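Local coordinates for protein PrgB (Enterococcus faecalis, PDB 6EVU) that promotes cell aggregation, biofilm formation and conjugation by binding and compacting DNA, the part described here being its adhesin domain, at residues K16-Y21 and F223-G228; S44-G49 and G98-L103; G49-A54 and G82-S87; S198-S203 and E212-F217; G208-F213 and F284-K289. One frame throughout, in Å; residues are numbered along the deposited sequence.

Contact 1 (K16-Y21 and F223-G228)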
# COMPACT_ATOMS: atom_id res chain seq x y z
N LYS A 16 -10.49 -1.58 22.25
CA LYS A 16 -11.62 -2.49 22.29
C LYS A 16 -11.73 -3.22 20.96
O LYS A 16 -11.14 -2.81 19.95
CB LYS A 16 -12.94 -1.74 22.61
CG LYS A 16 -12.85 -0.86 23.85
CD LYS A 16 -14.14 -0.78 24.63
CE LYS A 16 -14.02 0.27 25.74
NZ LYS A 16 -12.63 0.46 26.27
N ASN A 17 -12.48 -4.32 20.97
CA ASN A 17 -12.88 -4.98 19.74
C ASN A 17 -14.22 -4.41 19.30
O ASN A 17 -14.68 -3.38 19.80
CB ASN A 17 -12.86 -6.48 19.94
CG ASN A 17 -11.48 -6.98 20.23
OD1 ASN A 17 -10.52 -6.66 19.50
ND2 ASN A 17 -11.34 -7.74 21.33
N GLU A 18 -14.85 -5.02 18.30
CA GLU A 18 -16.07 -4.41 17.80
C GLU A 18 -17.11 -4.37 18.92
O GLU A 18 -17.23 -5.32 19.71
CB GLU A 18 -16.61 -5.14 16.57
CG GLU A 18 -17.71 -4.36 15.83
CD GLU A 18 -17.16 -3.50 14.67
OE1 GLU A 18 -16.66 -4.05 13.65
OE2 GLU A 18 -17.20 -2.26 14.81
N ASN A 19 -17.78 -3.22 19.04
CA ASN A 19 -18.76 -3.01 20.10
C ASN A 19 -19.96 -3.91 19.92
O ASN A 19 -20.76 -4.06 20.85
CB ASN A 19 -19.19 -1.53 20.17
CG ASN A 19 -19.98 -1.04 18.93
OD1 ASN A 19 -19.81 -1.53 17.81
ND2 ASN A 19 -20.84 -0.05 19.15
N SER A 20 -20.10 -4.50 18.73
CA SER A 20 -21.31 -5.17 18.35
C SER A 20 -20.97 -6.48 17.69
O SER A 20 -19.82 -6.82 17.43
CB SER A 20 -22.17 -4.35 17.37
OG SER A 20 -23.49 -4.90 17.34
N TYR A 21 -22.04 -7.21 17.44
CA TYR A 21 -22.04 -8.41 16.66
C TYR A 21 -22.44 -8.11 15.23
O TYR A 21 -22.40 -9.03 14.40
CB TYR A 21 -23.00 -9.40 17.30
CG TYR A 21 -24.25 -8.69 17.73
CD1 TYR A 21 -25.20 -8.30 16.78
CD2 TYR A 21 -24.46 -8.32 19.06
CE1 TYR A 21 -26.32 -7.62 17.16
CE2 TYR A 21 -25.58 -7.66 19.44
CZ TYR A 21 -26.51 -7.30 18.50
OH TYR A 21 -27.64 -6.61 18.88
N PHE A 223 -13.28 2.73 3.76
CA PHE A 223 -12.59 1.79 4.63
C PHE A 223 -13.59 1.09 5.56
O PHE A 223 -14.52 1.72 6.09
CB PHE A 223 -11.52 2.50 5.44
CG PHE A 223 -10.79 1.62 6.43
CD1 PHE A 223 -11.37 1.30 7.67
CD2 PHE A 223 -9.53 1.15 6.17
CE1 PHE A 223 -10.69 0.51 8.59
CE2 PHE A 223 -8.84 0.35 7.07
CZ PHE A 223 -9.43 0.02 8.29
N LYS A 224 -13.38 -0.20 5.80
CA LYS A 224 -14.22 -0.97 6.71
C LYS A 224 -13.35 -1.73 7.70
O LYS A 224 -12.37 -2.37 7.30
CB LYS A 224 -15.11 -1.94 5.92
CG LYS A 224 -16.25 -1.26 5.16
CD LYS A 224 -17.27 -0.67 6.15
CE LYS A 224 -18.61 -0.42 5.53
NZ LYS A 224 -19.58 -0.02 6.58
N TYR A 225 -13.71 -1.68 8.99
CA TYR A 225 -12.94 -2.29 10.07
C TYR A 225 -13.14 -3.81 10.08
O TYR A 225 -14.25 -4.30 9.84
CB TYR A 225 -13.37 -1.71 11.43
CG TYR A 225 -12.73 -2.35 12.66
CD1 TYR A 225 -11.37 -2.22 12.91
CD2 TYR A 225 -13.49 -3.10 13.57
CE1 TYR A 225 -10.78 -2.80 14.03
CE2 TYR A 225 -12.90 -3.70 14.70
CZ TYR A 225 -11.54 -3.54 14.92
OH TYR A 225 -10.93 -4.11 16.00
N ILE A 226 -12.07 -4.55 10.37
CA ILE A 226 -12.16 -5.98 10.63
C ILE A 226 -12.10 -6.20 12.13
O ILE A 226 -11.20 -5.66 12.79
CB ILE A 226 -11.04 -6.78 9.94
CG1 ILE A 226 -11.05 -6.57 8.42
CG2 ILE A 226 -11.11 -8.23 10.37
CD1 ILE A 226 -9.78 -7.10 7.72
N ASN A 227 -13.03 -6.99 12.67
CA ASN A 227 -13.07 -7.16 14.12
C ASN A 227 -11.79 -7.80 14.63
O ASN A 227 -11.32 -8.80 14.08
CB ASN A 227 -14.28 -7.98 14.53
CG ASN A 227 -14.52 -7.91 16.04
OD1 ASN A 227 -14.19 -6.91 16.68
ND2 ASN A 227 -15.09 -8.93 16.59
N GLY A 228 -11.24 -7.21 15.70
CA GLY A 228 -9.99 -7.64 16.28
C GLY A 228 -8.76 -7.06 15.64
O GLY A 228 -7.65 -7.28 16.14
O HOH W 1 -16.44 -8.08 19.14

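Contact 2 (S44-G49 and G98-L103)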
# COMPACT_ATOMS: atom_id res chain seq x y z
N SER A 44 3.65 -3.45 -19.18
CA SER A 44 3.89 -3.12 -20.59
C SER A 44 4.43 -1.71 -20.79
O SER A 44 5.14 -1.48 -21.78
CB SER A 44 2.60 -3.24 -21.40
OG SER A 44 1.59 -2.47 -20.78
N SER A 45 4.12 -0.78 -19.88
CA SER A 45 4.68 0.56 -19.99
C SER A 45 4.55 1.27 -18.65
O SER A 45 3.67 0.96 -17.83
CB SER A 45 4.00 1.39 -21.07
OG SER A 45 2.66 1.65 -20.70
N ILE A 46 5.41 2.26 -18.47
CA ILE A 46 5.35 3.18 -17.34
C ILE A 46 5.47 4.58 -17.90
O ILE A 46 6.49 4.89 -18.54
CB ILE A 46 6.47 2.93 -16.33
CG1 ILE A 46 6.43 1.46 -15.86
CG2 ILE A 46 6.39 3.92 -15.16
CD1 ILE A 46 7.57 1.07 -14.89
N LYS A 47 4.48 5.42 -17.62
CA LYS A 47 4.43 6.74 -18.25
C LYS A 47 4.25 7.80 -17.19
O LYS A 47 3.55 7.60 -16.18
CB LYS A 47 3.29 6.87 -19.30
CG LYS A 47 3.49 6.02 -20.51
CD LYS A 47 4.34 6.74 -21.53
CE LYS A 47 4.50 5.93 -22.80
NZ LYS A 47 5.34 4.71 -22.59
N GLY A 48 4.89 8.98 -17.39
CA GLY A 48 4.70 10.09 -16.48
C GLY A 48 5.79 10.30 -15.46
O GLY A 48 5.76 11.32 -14.76
N GLY A 49 6.72 9.36 -15.30
CA GLY A 49 7.74 9.51 -14.27
C GLY A 49 9.14 9.38 -14.83
O GLY A 49 9.38 8.68 -15.81
N GLY A 98 11.14 -9.45 -11.55
CA GLY A 98 11.78 -8.15 -11.32
C GLY A 98 10.80 -6.98 -11.43
O GLY A 98 9.57 -7.14 -11.38
N GLY A 99 11.36 -5.78 -11.59
CA GLY A 99 10.52 -4.58 -11.59
C GLY A 99 11.34 -3.40 -12.10
O GLY A 99 12.41 -3.59 -12.67
N TYR A 100 10.80 -2.18 -11.91
CA TYR A 100 11.40 -0.97 -12.48
C TYR A 100 11.45 0.15 -11.46
O TYR A 100 10.45 0.41 -10.78
CB TYR A 100 10.61 -0.47 -13.70
CG TYR A 100 10.45 -1.58 -14.69
CD1 TYR A 100 11.41 -1.79 -15.65
CD2 TYR A 100 9.38 -2.44 -14.62
CE1 TYR A 100 11.30 -2.87 -16.55
CE2 TYR A 100 9.25 -3.52 -15.50
CZ TYR A 100 10.20 -3.72 -16.45
OH TYR A 100 10.05 -4.83 -17.30
N ALA A 101 12.59 0.87 -11.39
CA ALA A 101 12.77 1.96 -10.43
C ALA A 101 12.36 3.29 -11.07
O ALA A 101 12.79 3.62 -12.17
CB ALA A 101 14.23 2.05 -9.95
N VAL A 102 11.54 4.06 -10.36
CA VAL A 102 10.93 5.27 -10.93
C VAL A 102 10.92 6.36 -9.86
O VAL A 102 10.71 6.06 -8.68
CB VAL A 102 9.49 4.98 -11.42
CG1 VAL A 102 8.81 6.26 -11.96
CG2 VAL A 102 9.50 3.87 -12.47
N LEU A 103 11.13 7.63 -10.27
CA LEU A 103 11.04 8.71 -9.28
C LEU A 103 9.62 9.24 -9.28
O LEU A 103 9.10 9.58 -10.36
CB LEU A 103 12.01 9.86 -9.63
CG LEU A 103 12.05 10.94 -8.53
CD1 LEU A 103 12.98 10.53 -7.42
CD2 LEU A 103 12.70 12.23 -9.13

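Contact 3 (G49-A54 and G82-S87)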
# COMPACT_ATOMS: atom_id res chain seq x y z
N GLY A 49 6.72 9.36 -15.30
CA GLY A 49 7.74 9.51 -14.27
C GLY A 49 9.14 9.38 -14.83
O GLY A 49 9.38 8.68 -15.81
N LYS A 50 10.07 10.10 -14.19
CA LYS A 50 11.47 9.91 -14.54
C LYS A 50 11.93 8.54 -14.04
O LYS A 50 11.47 8.07 -12.99
CB LYS A 50 12.36 10.99 -13.91
CG LYS A 50 12.15 12.41 -14.40
CD LYS A 50 13.17 13.34 -13.66
CE LYS A 50 13.27 14.71 -14.31
NZ LYS A 50 12.04 15.50 -14.07
N PHE A 51 12.79 7.87 -14.83
CA PHE A 51 13.29 6.54 -14.44
C PHE A 51 14.58 6.68 -13.65
O PHE A 51 15.39 7.58 -13.92
CB PHE A 51 13.55 5.65 -15.66
CG PHE A 51 12.29 5.28 -16.39
CD1 PHE A 51 11.92 6.00 -17.52
CD2 PHE A 51 11.46 4.26 -15.91
CE1 PHE A 51 10.75 5.69 -18.18
CE2 PHE A 51 10.28 3.94 -16.60
CZ PHE A 51 9.92 4.65 -17.71
N ILE A 52 14.76 5.81 -12.65
CA ILE A 52 16.01 5.70 -11.89
C ILE A 52 16.80 4.53 -12.44
O ILE A 52 16.30 3.40 -12.48
CB ILE A 52 15.74 5.52 -10.40
CG1 ILE A 52 14.92 6.71 -9.90
CG2 ILE A 52 17.07 5.34 -9.63
CD1 ILE A 52 14.27 6.47 -8.48
N LYS A 53 18.01 4.80 -12.89
CA LYS A 53 18.88 3.70 -13.30
C LYS A 53 19.10 2.72 -12.15
O LYS A 53 19.40 3.13 -11.02
CB LYS A 53 20.27 4.23 -13.75
CG LYS A 53 20.27 5.31 -14.76
CD LYS A 53 21.70 5.82 -14.91
CE LYS A 53 22.18 5.64 -16.31
NZ LYS A 53 23.39 6.48 -16.50
N ALA A 54 18.97 1.42 -12.47
CA ALA A 54 19.25 0.36 -11.50
C ALA A 54 20.61 0.55 -10.85
O ALA A 54 20.76 0.33 -9.64
CB ALA A 54 19.17 -1.01 -12.20
N GLY A 82 17.50 7.61 -15.76
CA GLY A 82 17.40 6.34 -16.45
C GLY A 82 16.38 6.35 -17.57
O GLY A 82 15.77 7.37 -17.91
N ASN A 83 16.17 5.18 -18.13
CA ASN A 83 15.10 4.94 -19.08
C ASN A 83 14.46 3.61 -18.70
O ASN A 83 14.86 2.98 -17.72
CB ASN A 83 15.61 4.99 -20.52
CG ASN A 83 16.69 3.98 -20.79
OD1 ASN A 83 16.68 2.86 -20.27
ND2 ASN A 83 17.62 4.36 -21.68
N PHE A 84 13.44 3.20 -19.45
CA PHE A 84 12.69 2.01 -19.07
C PHE A 84 13.59 0.77 -19.08
O PHE A 84 13.54 -0.06 -18.16
CB PHE A 84 11.50 1.85 -20.04
CG PHE A 84 10.55 0.73 -19.69
CD1 PHE A 84 9.83 0.70 -18.50
CD2 PHE A 84 10.34 -0.29 -20.59
CE1 PHE A 84 8.92 -0.37 -18.26
CE2 PHE A 84 9.45 -1.32 -20.34
CZ PHE A 84 8.73 -1.36 -19.18
N GLN A 85 14.46 0.67 -20.08
CA GLN A 85 15.43 -0.43 -20.16
C GLN A 85 16.32 -0.52 -18.91
O GLN A 85 16.42 -1.59 -18.30
CB GLN A 85 16.30 -0.29 -21.42
CG GLN A 85 17.02 -1.58 -21.84
CD GLN A 85 18.23 -1.92 -20.95
OE1 GLN A 85 18.99 -1.03 -20.52
NE2 GLN A 85 18.41 -3.22 -20.68
N ASN A 86 17.05 0.55 -18.58
CA ASN A 86 18.10 0.42 -17.57
C ASN A 86 17.59 0.65 -16.15
O ASN A 86 18.38 0.55 -15.19
CB ASN A 86 19.29 1.37 -17.89
CG ASN A 86 18.90 2.86 -17.89
OD1 ASN A 86 18.00 3.31 -17.16
ND2 ASN A 86 19.66 3.65 -18.68
N SER A 87 16.29 0.90 -15.99
CA SER A 87 15.66 1.02 -14.67
C SER A 87 15.19 -0.33 -14.11
O SER A 87 14.72 -0.38 -12.98
CB SER A 87 14.49 2.00 -14.72
OG SER A 87 13.39 1.44 -15.42
O HOH W 2 14.13 9.11 -16.93

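Contact 4 (S198-S203 and E212-F217). With TRS (2-amino-2-hydroxymethyl-propane-1,3-diol), chain C.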
# COMPACT_ATOMS: atom_id res chain seq x y z
N SER A 198 -3.73 -4.57 3.89
CA SER A 198 -3.07 -5.55 4.74
C SER A 198 -1.71 -5.06 5.21
O SER A 198 -1.20 -4.03 4.76
CB SER A 198 -2.91 -6.88 4.00
OG SER A 198 -4.20 -7.45 3.82
N SER A 199 -1.17 -5.84 6.14
CA SER A 199 0.19 -5.68 6.59
C SER A 199 0.45 -4.24 7.04
O SER A 199 1.45 -3.60 6.65
CB SER A 199 1.14 -6.11 5.47
OG SER A 199 2.45 -6.32 5.94
N LEU A 200 -0.48 -3.65 7.78
CA LEU A 200 -0.26 -2.26 8.19
C LEU A 200 0.35 -2.30 9.59
O LEU A 200 -0.34 -2.20 10.61
CB LEU A 200 -1.53 -1.40 8.13
CG LEU A 200 -2.17 -1.34 6.74
CD1 LEU A 200 -3.53 -0.66 6.79
CD2 LEU A 200 -1.21 -0.60 5.80
N ASN A 201 1.66 -2.53 9.63
CA ASN A 201 2.36 -2.67 10.90
C ASN A 201 2.58 -1.30 11.54
O ASN A 201 2.59 -0.26 10.88
CB ASN A 201 3.72 -3.33 10.73
CG ASN A 201 4.65 -2.53 9.79
OD1 ASN A 201 4.37 -2.40 8.60
ND2 ASN A 201 5.72 -1.96 10.33
N SER A 202 2.83 -1.32 12.85
CA SER A 202 3.02 -0.10 13.61
C SER A 202 3.92 -0.36 14.81
O SER A 202 3.78 -1.39 15.49
CB SER A 202 1.70 0.47 14.11
OG SER A 202 1.96 1.60 14.91
N SER A 203 4.84 0.57 15.04
CA SER A 203 5.74 0.55 16.17
C SER A 203 5.54 1.78 17.05
O SER A 203 6.40 2.11 17.86
CB SER A 203 7.18 0.46 15.67
OG SER A 203 7.47 1.62 14.90
N GLU A 212 2.48 2.29 9.35
CA GLU A 212 1.92 2.26 7.99
C GLU A 212 0.40 2.43 8.07
O GLU A 212 -0.24 1.90 8.99
CB GLU A 212 2.30 0.97 7.25
CG GLU A 212 3.78 0.72 7.34
CD GLU A 212 4.31 -0.26 6.32
OE1 GLU A 212 3.50 -0.93 5.63
OE2 GLU A 212 5.55 -0.42 6.25
N PHE A 213 -0.15 3.24 7.16
CA PHE A 213 -1.58 3.61 7.17
C PHE A 213 -2.15 3.61 5.76
O PHE A 213 -1.42 3.57 4.76
CB PHE A 213 -1.80 5.02 7.78
CG PHE A 213 -1.17 6.16 6.96
CD1 PHE A 213 -1.88 6.78 5.94
CD2 PHE A 213 0.11 6.61 7.27
CE1 PHE A 213 -1.33 7.81 5.21
CE2 PHE A 213 0.67 7.67 6.57
CZ PHE A 213 -0.03 8.27 5.53
N VAL A 214 -3.49 3.66 5.70
CA VAL A 214 -4.24 4.08 4.53
C VAL A 214 -5.13 5.26 4.91
O VAL A 214 -5.45 5.46 6.08
CB VAL A 214 -5.06 2.92 3.96
CG1 VAL A 214 -4.11 1.87 3.41
CG2 VAL A 214 -6.04 2.29 5.06
N SER A 215 -5.50 6.06 3.91
CA SER A 215 -6.28 7.27 4.17
C SER A 215 -6.88 7.76 2.86
O SER A 215 -6.60 7.21 1.78
CB SER A 215 -5.41 8.36 4.80
OG SER A 215 -4.46 8.77 3.83
N ASP A 216 -7.66 8.86 2.95
CA ASP A 216 -8.14 9.60 1.79
C ASP A 216 -8.79 8.67 0.76
O ASP A 216 -8.50 8.70 -0.44
CB ASP A 216 -7.02 10.42 1.17
CG ASP A 216 -6.35 11.31 2.19
OD1 ASP A 216 -7.05 12.19 2.70
OD2 ASP A 216 -5.17 11.07 2.51
N PHE A 217 -9.73 7.88 1.25
CA PHE A 217 -10.45 7.01 0.34
C PHE A 217 -11.21 7.88 -0.65
O PHE A 217 -11.81 8.88 -0.26
CB PHE A 217 -11.35 6.06 1.14
CG PHE A 217 -10.56 4.91 1.72
CD1 PHE A 217 -9.80 5.08 2.87
CD2 PHE A 217 -10.41 3.73 0.99
CE1 PHE A 217 -8.97 4.05 3.34
CE2 PHE A 217 -9.61 2.66 1.46
CZ PHE A 217 -8.89 2.81 2.64
C TRS C . 5.43 -4.29 5.63
C1 TRS C . 5.84 -5.47 6.56
C2 TRS C . 5.08 -4.77 4.22
C3 TRS C . 6.57 -3.24 5.57
N TRS C . 4.21 -3.74 6.20
O1 TRS C . 5.92 -4.86 7.85
O2 TRS C . 4.13 -5.80 4.25
O3 TRS C . 6.22 -2.33 4.49
O HOH W 3 -0.90 0.55 11.28

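Contact 5 (G208-F213 and F284-K289)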
# COMPACT_ATOMS: atom_id res chain seq x y z
N GLY A 208 8.26 7.48 20.16
CA GLY A 208 8.48 7.50 18.72
C GLY A 208 7.90 6.31 17.99
O GLY A 208 6.74 5.93 18.20
N GLY A 209 8.68 5.71 17.10
CA GLY A 209 8.14 4.69 16.22
C GLY A 209 7.35 5.29 15.06
O GLY A 209 7.29 6.51 14.85
N HIS A 210 6.71 4.40 14.29
CA HIS A 210 5.98 4.84 13.11
C HIS A 210 4.92 3.82 12.78
O HIS A 210 5.00 2.66 13.20
CB HIS A 210 6.93 5.06 11.90
CG HIS A 210 7.34 3.80 11.19
ND1 HIS A 210 8.44 3.07 11.55
CD2 HIS A 210 6.82 3.19 10.10
CE1 HIS A 210 8.56 2.03 10.74
NE2 HIS A 210 7.59 2.08 9.85
N ALA A 211 3.95 4.22 11.95
CA ALA A 211 2.93 3.27 11.51
C ALA A 211 2.70 3.42 10.01
O ALA A 211 2.73 4.54 9.49
CB ALA A 211 1.59 3.48 12.21
N GLU A 212 2.48 2.29 9.35
CA GLU A 212 1.92 2.26 7.99
C GLU A 212 0.40 2.43 8.07
O GLU A 212 -0.24 1.90 8.99
CB GLU A 212 2.30 0.97 7.25
CG GLU A 212 3.78 0.72 7.34
CD GLU A 212 4.31 -0.26 6.32
OE1 GLU A 212 3.50 -0.93 5.63
OE2 GLU A 212 5.55 -0.42 6.25
N PHE A 213 -0.15 3.24 7.16
CA PHE A 213 -1.58 3.61 7.17
C PHE A 213 -2.15 3.61 5.76
O PHE A 213 -1.42 3.57 4.76
CB PHE A 213 -1.80 5.02 7.78
CG PHE A 213 -1.17 6.16 6.96
CD1 PHE A 213 -1.88 6.78 5.94
CD2 PHE A 213 0.11 6.61 7.27
CE1 PHE A 213 -1.33 7.81 5.21
CE2 PHE A 213 0.67 7.67 6.57
CZ PHE A 213 -0.03 8.27 5.53
N PHE A 284 -2.00 5.45 0.59
CA PHE A 284 -1.31 4.64 1.60
C PHE A 284 -0.02 5.35 1.99
O PHE A 284 0.53 6.13 1.22
CB PHE A 284 -1.05 3.18 1.11
CG PHE A 284 -0.19 3.09 -0.15
CD1 PHE A 284 1.18 3.00 -0.06
CD2 PHE A 284 -0.79 3.11 -1.40
CE1 PHE A 284 1.97 2.92 -1.21
CE2 PHE A 284 0.01 3.01 -2.59
CZ PHE A 284 1.39 2.94 -2.46
N GLY A 285 0.53 5.03 3.15
CA GLY A 285 1.73 5.74 3.52
C GLY A 285 2.29 5.31 4.86
O GLY A 285 2.04 4.19 5.34
N MET A 286 3.17 6.15 5.35
CA MET A 286 3.83 5.93 6.63
C MET A 286 3.82 7.23 7.42
O MET A 286 4.14 8.29 6.87
CB MET A 286 5.28 5.45 6.45
CG MET A 286 5.41 4.38 5.36
SD MET A 286 7.19 3.99 5.06
CE MET A 286 7.59 3.05 6.56
N THR A 287 3.49 7.15 8.72
CA THR A 287 3.45 8.33 9.57
C THR A 287 4.26 8.12 10.85
O THR A 287 4.21 7.06 11.49
CB THR A 287 2.01 8.72 9.93
OG1 THR A 287 2.07 9.98 10.58
CG2 THR A 287 1.34 7.66 10.85
N THR A 288 5.09 9.10 11.18
CA THR A 288 5.78 9.09 12.47
C THR A 288 5.03 9.95 13.44
O THR A 288 5.61 10.42 14.43
CB THR A 288 7.21 9.61 12.35
OG1 THR A 288 7.16 10.91 11.78
CG2 THR A 288 8.08 8.67 11.47
N LYS A 289 3.79 10.29 13.09
CA LYS A 289 3.01 11.32 13.76
C LYS A 289 3.81 12.60 13.94
O LYS A 289 3.55 13.38 14.85
CB LYS A 289 2.48 10.82 15.11
CG LYS A 289 1.34 9.82 14.98
CD LYS A 289 0.97 9.21 16.32
CE LYS A 289 -0.46 9.53 16.69
NZ LYS A 289 -0.66 11.01 16.64

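Contact 1 (K16-Y21 and F223-G228)
Asn227 holds the backbone of Glu18 through its side-chain amide, while the Glu18 side chain and Tyr225 run antiparallel alongside each other. The amide oxygen does the gripping: Glu18 N donates to Asn227 OD1 at 2.6 Å with an N-H...O angle of 154°. Asn227 reaches this point because its CG stands anti to its own backbone N (chi1 -168°), which carries the amide toward the 16-21 loop. The same OD1 is wedged against carbon, lying 3.0 Å from Glu18 CB. Its partner nitrogen, Asn227 ND2, donates to a water at 3.0 Å, and that water in turn donates to Glu18 O at 2.9 Å. One amide thus serves Glu18 N directly and Glu18 O through the water, a pattern consistent with the OD1/ND2 assignment.

The carboxylate of Glu18 meets Tyr225 at the ring edge. Glu18 OE1 lies in the ring plane at the C-H rim, 3.3 Å from Tyr225 CD2, with the carboxylate turned nearly perpendicular to the ring (87°). Beyond the rim, Tyr225 OH is hydrogen-bonded to Ser229 O and also meets Gly228 N in a weak bond (3.1 Å); the Ser229 bond probably helps to orient the ring. Asn17 completes the contact with its OD1 3.4 Å from Gly228 CA.

Altogether this is a surface junction. The loop between helix 4-13 and strand 24-25 rests on the chain leaving strand 221-225, an outer strand of the three-stranded sheet. Behind it Ile226 packs on Val273 of strand 272-276, and Lys314 near the C terminus binds Asn19.

Contact 2 (S44-G49 and G98-L103)
The phenol ring of Tyr100 is approached obliquely by Ile46, whose terminal CD1 comes to 3.6 Å from Tyr100 CB and 3.9 Å from Tyr100 CG, at the root of the ring. The Phe84 ring stacks against Tyr100, and at the far end Tyr100 OH is hydrogen-bonded to Asn151 ND2, so the ring is held both by stacking and at its hydroxyl.

Ile46 divides its two branches between two partners. With CG1 beside the backbone N (chi1 -56°) and the chain extended beyond it, CD1 reaches Tyr100, while the CG2 methyl lies 4.1 Å from Val102 CG2. Farther along, the other methyl of Val102 is used: Gly49, having no CB, lets Val102 CG1 close to 4.1 Å from its CA. The segments are nearest here, with Gly49 CA and Leu103 CA 6.0 Å apart. Phe51 touches both Ile46 and Val102 and closes the cluster.

At Ile46 the backbones are farther apart. Ile46 CA is 8.8 Å from Tyr100 CA, a separation that fits layers meeting through side chains and not neighbours within one sheet. Strand 42-47 indeed pairs with strand 110-115, whereas strand 99-104 belongs to the other large sheet, consistent with the beta-sandwich architecture of antigen I/II adhesin domains. No hydrogen bond crosses between the two segments. Cohesion here therefore comes from dispersion and the burial of aliphatic and aromatic carbon, with shape fit in place of directional bonds.

Contact 3 (G49-A54 and G82-S87)
Phe51 and the start of helix 54-57 are held by a compact loop, 82-87, that contains an Asx motif. Inside the loop the two asparagines bind reciprocally: Asn86 N donates to Asn83 OD1 at 2.9 Å, and Asn83 N donates to Asn86 OD1 at 2.8 Å.

The Phe51 ring lies over this turn, with Phe84 N 3.7 Å above its plane and over its centre. On the opposite face is Gly49 O, offset toward the rim. The two aromatic planes are inclined by 62°, and Phe51 CE2 meets the edge of the Phe84 ring, 3.8 Å from Phe84 CD1. Two backbone bonds join the loop to residues 51-54. Gly82 N donates to Phe51 O at 2.8 Å from well above the carbonyl plane (50°), and Ala54 N donates to Asn86 O at 2.9 Å in a nearly straight bond (171°). A water links Phe51 N to Gly82 O. Packing is close where Lys53 CG comes within 3.5 Å of Gly82 CA.

Since Lys53 is the N-cap residue, Asn86 O supplies an acceptor at the helix's first turn from a distant part of the chain. Polar bonds thus set the loop's shape and position, while the Phe51 ring adds apolar contact against Phe84.

Contact 4 (S198-S203 and E212-F217)
Glu212 meets Asn201 first through the backbone: Glu212 N donates to Asn201 O at 3.0 Å, with a C=O...N angle of 177°. Its carbonyl looks toward Leu200, Glu212 O being 3.6 Å from Leu200 CB, and one water donates to both Glu212 O (2.7 Å) and Leu200 O. The Glu212 side chain runs extended beyond CG, bringing its carboxylate beside the Asn201 amide oxygen. Glu212 OE1 and Asn201 OD1 are only 3.4 Å apart and both are acceptors. The amine of a bound Tris molecule lies between them and donates to both, to Asn201 OD1 at 2.8 Å and to Glu212 OE1 at 3.0 Å; if protonated, it would probably ease their repulsion. Glu212 OE2 accepts from Tris O3 at 2.7 Å.

After Phe213, which turns away, Val214 offers CG2 to Leu200 CD1 at 4.2 Å. That methyl also lies at the edge of the Phe217 ring. Ser215 OG donates to Asp216 OD2, which forms a salt bridge with Lys170.

Leu200 is the centre of an inverse gamma turn, and the turn presents Ser199 and Asn201 to the Tris site, which Asp260 and Trp301 complete. Tris probably came from the crystallisation liquor, yet its hydrogen bonds suggest a polar pocket in the adhesin domain, without implying a natural ligand.

Contact 5 (G208-F213 and F284-K289)
Phe213 lays one ring face over Gly285 of the neighbouring strand, a CH-pi contact with Gly285 CA 3.9 Å from the ring centroid and 20° off its normal. A chi1 of 65° folds the ring back across the strand pair, and it can lie this close because Gly285 has no CB to meet it. Thr287 N lies in plane at the ring edge, with Phe213 CE2 3.8 Å from Thr287 CB.

Two hydrogen-bonded pairs fix the register. Ala211 N gives to Thr287 O at 2.9 Å, and Thr287 N returns to Ala211 O at 2.8 Å; Phe213 N gives to Gly285 O at 3.0 Å, and Gly285 N returns to Phe213 O at 2.9 Å.

On the other face Met286 and Glu212 form a non-hydrogen-bonded pair, and Met286 runs beside the His210 ring, with Met286 CE 3.4 Å from His210 NE2. Thr287 OG1 accepts from Lys289 N in an ST turn and also binds Asp168.

An aromatic laid over a cross-strand glycine is a recurrent feature of antiparallel sheets. Here it joins strand 211-215 to strand 280-287, which pairs on its other side with strand 169-179 in the large sheet; the face carrying Glu212 borders the Tris-bound pocket.

From the N terminus, the first segment to be used is 16-21, but contact 1 closes only at 223-228, so its long loop encloses contacts 2, 3 and 4. Contact 2 joins 44-49 to 98-103, and contact 3 (49-54 with 82-87) nests within it; they share Gly49 and meet through Leu103 N and Lys50 O. Contact 2 bridges the large sheets; contact 3 fastens loop 82-87 beside strand 50-51. Contact 4 then closes a short loop onto strand 211-215, whose Glu212 and Phe213 also serve contact 5. Contact 5 ends at 284-289 and therefore crosses contact 1. Phe223 packs on Val214 and Phe217, connecting contacts 1 and 4, whereas contacts 1 and 3 lie about 43 Å apart between centres.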